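1-deoxy-D-xylulose 5-phosphate reductoisomerase (Zymomonas mobilis, PDB 1R0L) catalyses the NADPH-dependent rearrangement and reduction of 1-deoxy-D-xylulose 5-phosphate to 2-C-methyl-D-erythritol 4-phosphate, the reductoisomerase step of isoprenoid biosynthesis. Local coordinates at residues Thr37-Val42 with Val58-Ser63; Val7-Ala12 with Trp96-Ile101. All blocks are in the same frame, centred on the assembly; numbering follows the deposited sequence.

Interaction 1 of 2, residues Thr37-Val42 with Val58-Ser63; sequences TANRNV and VIADPS. With NDP (NADPH dihydro-nicotinamide-adenine-dinucleotide phosphate), chain F.
Ile59 reaches under the turn at Asn39 and Arg40. Its CG1 stands opposite the backbone N (chi1 -169°), and the next torsion swings CD1 in beneath the turn, where it lies 3.2 Å from Asn39 O. Ala38 CB and, at 3.9 Å, Val42 CG2 also meet this CD1, with the Val42 side chain crossing that of Ile59 at about a right angle. On the other face of the sheet, Val58 runs beside Thr37, pointing the same way, and both pack on helix 83-90.

The parallel pairing holds these side chains in step. Ala38 N donates to Val58 O, and Ala38 O takes the N-H of Ala60 at 2.8 Å. Past the last bridge, in the loops, Asp61 N gives one more bond, to a lone pair of Asn39 O.

Asn39 works in the other direction. Its amide lies nearly flat over one face of the NADPH adenine, with CG 3.5 Å from C5A, while OD1 leans against Ala60 CB. Asp61 OD1 sits at the edge of the Arg40 guanidinium in a salt bridge, 3.1 Å from NH1, with the two planes 46° apart.

The backbone N-H groups of Arg40 and Asn41 both grip O2X of the 2'-phosphate, and Asn39 N donates to O2B. The contact closes the Rossmann beta-alpha-beta unit from strand 31-38 to strand 56-59, whose first turn reads the phosphate distinguishing NADPH from NADH.

Interaction 2 of 2, residues Val7-Ala12 with Trp96-Ile101; sequences VTVLGA and WTMAAI. With NDP (NADPH dihydro-nicotinamide-adenine-dinucleotide phosphate), chain F.
Leu10, the last residue of strand 5-10, leans its side chain back on Thr97 of the parallel strand 96-99, in the middle of the Rossmann sheet. Here the strand order turns: strands 31-38, 56-59 and 78-81 build outward from one side of 5-10, and the chain then returns to lay 96-99 along its other side. The short strand axes run 10° apart and 4.7 Å at closest approach.

Four backbone bonds stitch the pair: Thr8 N to Trp96 O, Met98 N to Thr8 O, Leu10 N to Met98 O and, past the end of strand 96-99, Ala100 N to Leu10 O.

Leu10 buries more than any other residue here. Its CB rests between Met98 O and CG1 of Ile101, 3.7 Å from the latter. With chi1 at -47°, CG is turned beside the backbone N, stays near Met98 O and comes within 4.1 Å of Thr97 CG2, the two side chains crossing at a slant. CD1 then reaches the same methyl, and the side chain as a whole is backed by Ala109 of helix 107-115.

On the opposite face, Val7 lies alongside Trp96 and sets CG1 at the ring edge, 3.6 Å from CE3. Val9 CG1 similarly touches the CB and CG of Met98, whose chain then bends away toward Ile16 and Thr20 of helix 15-26. Trp96 NE1 is bonded to the carbonyl of Thr273, tying the strand to helix 267-275. Beyond the strand end, Ile101 drapes CG1 along the Leu10-Gly11 peptide and presents CG2 to the NADPH adenine, 3.6 Å from N3A.

How the interactions relate
Both contacts belong to one parallel sheet, in which strand 31-38 lies directly beside strand 5-10; the centres of the two contacts are about 14 Å apart. Thr37 of interaction 1 is the joint: its OG1 accepts from Gly11 N of interaction 2 at 2.7 Å, and its O pairs with Ala12 N at 2.7 Å, so the turn after strand 5-10 is fastened to the neighbouring strand. NADPH lies across the C-terminal ends of both. Its adenine is held between Asn39 and Ala60 of interaction 1 on one face and Ile101 of interaction 2 on the other, while Gly11 packs against the ribose at O3B and Thr13 OG1 adds a hydrogen bond.

Interaction 1 of 2, residues Thr37-Val42 with Val58-Ser63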
ATOM      1  N   THR B  37     -13.484  24.234  19.299  1.00 26.42           N
ATOM      2  CA  THR B  37     -14.849  24.694  19.147  1.00 27.99           C
ATOM      3  C   THR B  37     -15.833  23.580  19.372  1.00 29.85           C
ATOM      4  O   THR B  37     -15.494  22.385  19.298  1.00 31.42           O
ATOM      5  CB  THR B  37     -15.159  25.293  17.754  1.00 26.15           C
ATOM      6  OG1 THR B  37     -15.252  24.252  16.794  1.00 27.25           O
ATOM      7  CG2 THR B  37     -14.100  26.244  17.321  1.00 27.67           C
ATOM      8  N   ALA B  38     -17.061  24.005  19.649  1.00 30.54           N
ATOM      9  CA  ALA B  38     -18.196  23.125  19.862  1.00 30.33           C
ATOM     10  C   ALA B  38     -19.435  23.945  19.487  1.00 31.39           C
ATOM     11  O   ALA B  38     -19.330  25.147  19.249  1.00 27.12           O
ATOM     12  CB  ALA B  38     -18.256  22.691  21.316  1.00 29.15           C
ATOM     13  N   ASN B  39     -20.601  23.298  19.436  1.00 34.98           N
ATOM     14  CA  ASN B  39     -21.851  23.979  19.088  1.00 37.24           C
ATOM     15  C   ASN B  39     -22.724  24.250  20.293  1.00 40.50           C
ATOM     16  O   ASN B  39     -23.063  25.391  20.592  1.00 40.23           O
ATOM     17  CB  ASN B  39     -22.657  23.134  18.118  1.00 36.01           C
ATOM     18  CG  ASN B  39     -24.046  23.703  17.848  1.00 32.79           C
ATOM     19  OD1 ASN B  39     -24.212  24.894  17.607  1.00 29.04           O
ATOM     20  ND2 ASN B  39     -25.042  22.838  17.868  1.00 30.96           N
ATOM     21  N   ARG B  40     -23.104  23.178  20.973  1.00 44.91           N
ATOM     22  CA  ARG B  40     -23.970  23.287  22.137  1.00 48.25           C
ATOM     23  C   ARG B  40     -23.433  22.537  23.345  1.00 48.32           C
ATOM     24  O   ARG B  40     -23.896  22.752  24.458  1.00 47.21           O
ATOM     25  CB  ARG B  40     -25.362  22.747  21.811  1.00 51.09           C
ATOM     26  CG  ARG B  40     -26.104  23.500  20.726  1.00 55.99           C
ATOM     27  CD  ARG B  40     -27.406  22.790  20.410  1.00 59.16           C
ATOM     28  NE  ARG B  40     -28.181  22.530  21.621  1.00 62.98           N
ATOM     29  CZ  ARG B  40     -28.511  23.464  22.507  1.00 64.70           C
ATOM     30  NH1 ARG B  40     -28.128  24.717  22.316  1.00 64.51           N
ATOM     31  NH2 ARG B  40     -29.233  23.154  23.576  1.00 65.95           N
ATOM     32  N   ASN B  41     -22.461  21.658  23.130  1.00 48.94           N
ATOM     33  CA  ASN B  41     -21.903  20.893  24.238  1.00 49.17           C
ATOM     34  C   ASN B  41     -20.867  21.685  25.017  1.00 48.65           C
ATOM     35  O   ASN B  41     -19.682  21.391  24.955  1.00 49.17           O
ATOM     36  CB  ASN B  41     -21.259  19.599  23.746  1.00 49.38           C
ATOM     37  CG  ASN B  41     -20.963  18.648  24.881  1.00 50.02           C
ATOM     38  OD1 ASN B  41     -20.545  19.071  25.959  1.00 49.00           O
ATOM     39  ND2 ASN B  41     -21.176  17.356  24.649  1.00 51.78           N
ATOM     40  N   VAL B  42     -21.323  22.684  25.759  1.00 49.15           N
ATOM     41  CA  VAL B  42     -20.445  23.531  26.566  1.00 50.39           C
ATOM     42  C   VAL B  42     -19.597  22.770  27.600  1.00 51.89           C
ATOM     43  O   VAL B  42     -18.501  23.203  27.965  1.00 49.93           O
ATOM     44  CB  VAL B  42     -21.264  24.595  27.336  1.00 50.27           C
ATOM     45  CG1 VAL B  42     -20.335  25.539  28.071  1.00 49.53           C
ATOM     46  CG2 VAL B  42     -22.163  25.364  26.382  1.00 51.23           C
ATOM     47  N   VAL B  58     -14.629  28.265  21.669  1.00 33.92           N
ATOM     48  CA  VAL B  58     -15.751  28.933  21.025  1.00 33.41           C
ATOM     49  C   VAL B  58     -16.949  28.021  20.959  1.00 34.03           C
ATOM     50  O   VAL B  58     -16.856  26.871  20.532  1.00 32.93           O
ATOM     51  CB  VAL B  58     -15.378  29.394  19.602  1.00 32.34           C
ATOM     52  CG1 VAL B  58     -16.518  30.164  18.967  1.00 30.75           C
ATOM     53  CG2 VAL B  58     -14.148  30.251  19.662  1.00 31.35           C
ATOM     54  N   ILE B  59     -18.077  28.540  21.422  1.00 36.10           N
ATOM     55  CA  ILE B  59     -19.314  27.791  21.396  1.00 37.14           C
ATOM     56  C   ILE B  59     -20.114  28.458  20.259  1.00 36.95           C
ATOM     57  O   ILE B  59     -20.307  29.674  20.260  1.00 33.86           O
ATOM     58  CB  ILE B  59     -20.000  27.871  22.795  1.00 36.94           C
ATOM     59  CG1 ILE B  59     -21.166  26.883  22.881  1.00 37.25           C
ATOM     60  CG2 ILE B  59     -20.426  29.303  23.087  1.00 37.85           C
ATOM     61  CD1 ILE B  59     -20.760  25.432  22.788  1.00 36.28           C
ATOM     62  N   ALA B  60     -20.504  27.655  19.264  1.00 38.64           N
ATOM     63  CA  ALA B  60     -21.240  28.124  18.083  1.00 40.18           C
ATOM     64  C   ALA B  60     -22.526  28.850  18.433  1.00 42.60           C
ATOM     65  O   ALA B  60     -22.752  29.980  18.004  1.00 41.34           O
ATOM     66  CB  ALA B  60     -21.559  26.948  17.169  1.00 40.79           C
ATOM     67  N   ASP B  61     -23.371  28.178  19.207  1.00 44.67           N
ATOM     68  CA  ASP B  61     -24.642  28.737  19.622  1.00 47.34           C
ATOM     69  C   ASP B  61     -24.397  30.003  20.459  1.00 47.78           C
ATOM     70  O   ASP B  61     -23.803  29.940  21.536  1.00 47.09           O
ATOM     71  CB  ASP B  61     -25.418  27.669  20.411  1.00 48.84           C
ATOM     72  CG  ASP B  61     -26.789  28.140  20.828  1.00 49.54           C
ATOM     73  OD1 ASP B  61     -27.759  27.364  20.795  1.00 52.31           O
ATOM     74  OD2 ASP B  61     -26.899  29.306  21.201  1.00 48.55           O
ATOM     75  N   PRO B  62     -24.849  31.172  19.966  1.00 48.74           N
ATOM     76  CA  PRO B  62     -24.647  32.427  20.703  1.00 49.24           C
ATOM     77  C   PRO B  62     -25.381  32.442  22.032  1.00 50.90           C
ATOM     78  O   PRO B  62     -24.985  33.139  22.959  1.00 49.68           O
ATOM     79  CB  PRO B  62     -25.198  33.492  19.754  1.00 48.00           C
ATOM     80  CG  PRO B  62     -25.165  32.839  18.403  1.00 47.89           C
ATOM     81  CD  PRO B  62     -25.560  31.422  18.699  1.00 48.21           C
ATOM     82  N   SER B  63     -26.455  31.664  22.122  1.00 54.13           N
ATOM     83  CA  SER B  63     -27.248  31.634  23.342  1.00 56.44           C
ATOM     84  C   SER B  63     -26.527  30.963  24.500  1.00 58.61           C
ATOM     85  O   SER B  63     -26.834  31.233  25.665  1.00 59.59           O
ATOM     86  CB  SER B  63     -28.615  30.967  23.098  1.00 55.35           C
ATOM     87  OG  SER B  63     -28.511  29.625  22.684  1.00 57.76           O
TER
HETATM   88  PA  NDP F 401     -21.256  15.101  16.141  1.00 88.42           P
HETATM   89  O1A NDP F 401     -20.911  13.827  16.587  1.00 88.69           O
HETATM   90  O2A NDP F 401     -22.419  15.943  16.766  1.00 91.17           O
HETATM   91  O5B NDP F 401     -20.057  16.129  16.296  1.00 80.25           O
HETATM   92  C5B NDP F 401     -20.565  17.265  15.740  1.00 68.24           C
HETATM   93  C4B NDP F 401     -19.497  18.128  16.136  1.00 60.30           C
HETATM   94  O4B NDP F 401     -19.923  19.280  15.428  1.00 56.58           O
HETATM   95  C3B NDP F 401     -19.402  18.633  17.665  1.00 55.56           C
HETATM   96  O3B NDP F 401     -18.043  19.220  17.947  1.00 54.85           O
HETATM   97  C2B NDP F 401     -20.457  19.692  17.636  1.00 53.30           C
HETATM   98  O2B NDP F 401     -20.709  20.505  18.778  1.00 53.77           O
HETATM   99  C1B NDP F 401     -20.121  20.372  16.310  1.00 51.11           C
HETATM  100  N9A NDP F 401     -21.268  21.067  15.788  1.00 47.07           N
HETATM  101  C8A NDP F 401     -22.529  20.491  15.674  1.00 45.93           C
HETATM  102  N7A NDP F 401     -23.377  21.314  15.165  1.00 44.44           N
HETATM  103  C5A NDP F 401     -22.707  22.463  14.915  1.00 43.18           C
HETATM  104  C6A NDP F 401     -23.084  23.709  14.362  1.00 41.88           C
HETATM  105  N6A NDP F 401     -24.330  23.942  13.933  1.00 41.52           N
HETATM  106  N1A NDP F 401     -22.144  24.662  14.259  1.00 41.61           N
HETATM  107  C2A NDP F 401     -20.874  24.450  14.677  1.00 41.90           C
HETATM  108  N3A NDP F 401     -20.423  23.314  15.208  1.00 43.29           N
HETATM  109  C4A NDP F 401     -21.399  22.346  15.307  1.00 44.76           C
HETATM  110  O3  NDP F 401     -21.537  15.029  14.593  1.00 96.63           O
HETATM  111  P2B NDP F 401     -21.097  19.875  20.136  1.00 53.23           P
HETATM  112  O1X NDP F 401     -20.769  18.448  20.334  1.00 53.12           O
HETATM  113  O2X NDP F 401     -22.167  20.614  20.855  1.00 53.33           O
HETATM  114  O3X NDP F 401     -22.287  19.256  19.403  1.00 54.92           O

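Interaction 2 of 2, residues Val7-Ala12 with Trp96-Ile101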
ATOM      1  N   VAL B   7      -2.003  23.862  17.347  1.00 33.88           N
ATOM      2  CA  VAL B   7      -3.143  23.078  16.884  1.00 32.64           C
ATOM      3  C   VAL B   7      -4.523  23.674  17.194  1.00 31.88           C
ATOM      4  O   VAL B   7      -4.749  24.236  18.264  1.00 32.43           O
ATOM      5  CB  VAL B   7      -3.077  21.676  17.509  1.00 31.85           C
ATOM      6  CG1 VAL B   7      -4.359  20.931  17.259  1.00 34.41           C
ATOM      7  CG2 VAL B   7      -1.901  20.920  16.933  1.00 30.89           C
ATOM      8  N   THR B   8      -5.446  23.551  16.246  1.00 30.54           N
ATOM      9  CA  THR B   8      -6.814  24.032  16.437  1.00 28.77           C
ATOM     10  C   THR B   8      -7.775  22.961  15.963  1.00 28.63           C
ATOM     11  O   THR B   8      -7.529  22.299  14.961  1.00 27.52           O
ATOM     12  CB  THR B   8      -7.126  25.306  15.655  1.00 26.45           C
ATOM     13  OG1 THR B   8      -6.451  26.417  16.250  1.00 27.29           O
ATOM     14  CG2 THR B   8      -8.605  25.579  15.682  1.00 24.67           C
ATOM     15  N   VAL B   9      -8.876  22.798  16.684  1.00 29.01           N
ATOM     16  CA  VAL B   9      -9.848  21.787  16.325  1.00 29.48           C
ATOM     17  C   VAL B   9     -11.245  22.376  16.214  1.00 29.79           C
ATOM     18  O   VAL B   9     -11.805  22.847  17.198  1.00 32.33           O
ATOM     19  CB  VAL B   9      -9.848  20.664  17.370  1.00 29.40           C
ATOM     20  CG1 VAL B   9     -10.835  19.581  16.983  1.00 29.76           C
ATOM     21  CG2 VAL B   9      -8.443  20.098  17.505  1.00 28.81           C
ATOM     22  N   LEU B  10     -11.801  22.372  15.010  1.00 28.82           N
ATOM     23  CA  LEU B  10     -13.153  22.887  14.811  1.00 26.60           C
ATOM     24  C   LEU B  10     -14.065  21.677  14.966  1.00 27.37           C
ATOM     25  O   LEU B  10     -13.994  20.738  14.171  1.00 27.13           O
ATOM     26  CB  LEU B  10     -13.295  23.482  13.408  1.00 23.56           C
ATOM     27  CG  LEU B  10     -12.179  24.426  12.943  1.00 19.90           C
ATOM     28  CD1 LEU B  10     -12.487  24.821  11.516  1.00 16.65           C
ATOM     29  CD2 LEU B  10     -12.052  25.646  13.852  1.00 14.28           C
ATOM     30  N   GLY B  11     -14.908  21.693  15.994  1.00 28.59           N
ATOM     31  CA  GLY B  11     -15.799  20.572  16.245  1.00 30.05           C
ATOM     32  C   GLY B  11     -15.072  19.570  17.132  1.00 31.60           C
ATOM     33  O   GLY B  11     -15.034  18.360  16.868  1.00 29.57           O
ATOM     34  N   ALA B  12     -14.509  20.087  18.218  1.00 32.67           N
ATOM     35  CA  ALA B  12     -13.731  19.269  19.137  1.00 35.41           C
ATOM     36  C   ALA B  12     -14.511  18.331  20.034  1.00 35.54           C
ATOM     37  O   ALA B  12     -13.900  17.547  20.755  1.00 35.22           O
ATOM     38  CB  ALA B  12     -12.837  20.166  20.007  1.00 35.60           C
ATOM     39  N   TRP B  96      -1.754  23.491  12.336  1.00 32.35           N
ATOM     40  CA  TRP B  96      -2.529  22.299  11.993  1.00 30.59           C
ATOM     41  C   TRP B  96      -3.972  22.511  12.458  1.00 30.88           C
ATOM     42  O   TRP B  96      -4.213  22.776  13.634  1.00 31.17           O
ATOM     43  CB  TRP B  96      -1.950  21.086  12.693  1.00 29.77           C
ATOM     44  CG  TRP B  96      -2.546  19.792  12.256  1.00 29.46           C
ATOM     45  CD1 TRP B  96      -2.202  19.065  11.157  1.00 29.68           C
ATOM     46  CD2 TRP B  96      -3.541  19.028  12.949  1.00 28.17           C
ATOM     47  NE1 TRP B  96      -2.913  17.887  11.126  1.00 29.31           N
ATOM     48  CE2 TRP B  96      -3.743  17.841  12.215  1.00 27.41           C
ATOM     49  CE3 TRP B  96      -4.278  19.228  14.121  1.00 26.13           C
ATOM     50  CZ2 TRP B  96      -4.650  16.859  12.615  1.00 25.80           C
ATOM     51  CZ3 TRP B  96      -5.177  18.251  14.517  1.00 24.16           C
ATOM     52  CH2 TRP B  96      -5.355  17.082  13.766  1.00 23.72           C
ATOM     53  N   THR B  97      -4.925  22.400  11.534  1.00 30.73           N
ATOM     54  CA  THR B  97      -6.342  22.603  11.848  1.00 29.12           C
ATOM     55  C   THR B  97      -7.190  21.390  11.480  1.00 29.48           C
ATOM     56  O   THR B  97      -7.157  20.924  10.340  1.00 30.75           O
ATOM     57  CB  THR B  97      -6.938  23.831  11.081  1.00 28.90           C
ATOM     58  OG1 THR B  97      -6.253  25.035  11.452  1.00 28.05           O
ATOM     59  CG2 THR B  97      -8.400  23.996  11.402  1.00 27.56           C
ATOM     60  N   MET B  98      -7.945  20.887  12.451  1.00 28.18           N
ATOM     61  CA  MET B  98      -8.839  19.751  12.239  1.00 27.66           C
ATOM     62  C   MET B  98     -10.224  20.328  11.937  1.00 27.92           C
ATOM     63  O   MET B  98     -10.866  20.924  12.818  1.00 28.92           O
ATOM     64  CB  MET B  98      -8.904  18.877  13.500  1.00 26.45           C
ATOM     65  CG  MET B  98     -10.041  17.853  13.507  1.00 25.16           C
ATOM     66  SD  MET B  98      -9.972  16.714  12.119  1.00 26.57           S
ATOM     67  CE  MET B  98      -8.939  15.459  12.728  1.00 21.47           C
ATOM     68  N   ALA B  99     -10.675  20.183  10.696  1.00 25.22           N
ATOM     69  CA  ALA B  99     -11.982  20.696  10.332  1.00 22.48           C
ATOM     70  C   ALA B  99     -12.979  19.568  10.530  1.00 22.55           C
ATOM     71  O   ALA B  99     -13.170  18.731   9.634  1.00 23.78           O
ATOM     72  CB  ALA B  99     -11.981  21.165   8.892  1.00 20.50           C
ATOM     73  N   ALA B 100     -13.602  19.544  11.710  1.00 21.48           N
ATOM     74  CA  ALA B 100     -14.584  18.513  12.066  1.00 20.64           C
ATOM     75  C   ALA B 100     -16.020  19.019  12.218  1.00 20.57           C
ATOM     76  O   ALA B 100     -16.875  18.291  12.706  1.00 21.29           O
ATOM     77  CB  ALA B 100     -14.154  17.793  13.355  1.00 18.98           C
ATOM     78  N   ILE B 101     -16.281  20.264  11.827  1.00 21.16           N
ATOM     79  CA  ILE B 101     -17.631  20.820  11.887  1.00 21.39           C
ATOM     80  C   ILE B 101     -18.273  20.404  10.556  1.00 24.74           C
ATOM     81  O   ILE B 101     -17.840  20.827   9.485  1.00 26.37           O
ATOM     82  CB  ILE B 101     -17.622  22.377  12.003  1.00 18.11           C
ATOM     83  CG1 ILE B 101     -16.957  22.819  13.310  1.00 14.46           C
ATOM     84  CG2 ILE B 101     -19.031  22.908  11.920  1.00 17.76           C
ATOM     85  CD1 ILE B 101     -16.947  24.339  13.523  1.00  8.73           C
TER
HETATM   86  PA  NDP F 401     -21.256  15.101  16.141  1.00 88.42           P
HETATM   87  O1A NDP F 401     -20.911  13.827  16.587  1.00 88.69           O
HETATM   88  O2A NDP F 401     -22.419  15.943  16.766  1.00 91.17           O
HETATM   89  O5B NDP F 401     -20.057  16.129  16.296  1.00 80.25           O
HETATM   90  C5B NDP F 401     -20.565  17.265  15.740  1.00 68.24           C
HETATM   91  C4B NDP F 401     -19.497  18.128  16.136  1.00 60.30           C
HETATM   92  O4B NDP F 401     -19.923  19.280  15.428  1.00 56.58           O
HETATM   93  C3B NDP F 401     -19.402  18.633  17.665  1.00 55.56           C
HETATM   94  O3B NDP F 401     -18.043  19.220  17.947  1.00 54.85           O
HETATM   95  C2B NDP F 401     -20.457  19.692  17.636  1.00 53.30           C
HETATM   96  O2B NDP F 401     -20.709  20.505  18.778  1.00 53.77           O
HETATM   97  C1B NDP F 401     -20.121  20.372  16.310  1.00 51.11           C
HETATM   98  N9A NDP F 401     -21.268  21.067  15.788  1.00 47.07           N
HETATM   99  C8A NDP F 401     -22.529  20.491  15.674  1.00 45.93           C
HETATM  100  N7A NDP F 401     -23.377  21.314  15.165  1.00 44.44           N
HETATM  101  C5A NDP F 401     -22.707  22.463  14.915  1.00 43.18           C
HETATM  102  C6A NDP F 401     -23.084  23.709  14.362  1.00 41.88           C
HETATM  103  N6A NDP F 401     -24.330  23.942  13.933  1.00 41.52           N
HETATM  104  N1A NDP F 401     -22.144  24.662  14.259  1.00 41.61           N
HETATM  105  C2A NDP F 401     -20.874  24.450  14.677  1.00 41.90           C
HETATM  106  N3A NDP F 401     -20.423  23.314  15.208  1.00 43.29           N
HETATM  107  C4A NDP F 401     -21.399  22.346  15.307  1.00 44.76           C
HETATM  108  O3  NDP F 401     -21.537  15.029  14.593  1.00 96.63           O
HETATM  109  P2B NDP F 401     -21.097  19.875  20.136  1.00 53.23           P
HETATM  110  O1X NDP F 401     -20.769  18.448  20.334  1.00 53.12           O
HETATM  111  O2X NDP F 401     -22.167  20.614  20.855  1.00 53.33           O
HETATM  112  O3X NDP F 401     -22.287  19.256  19.403  1.00 54.92           O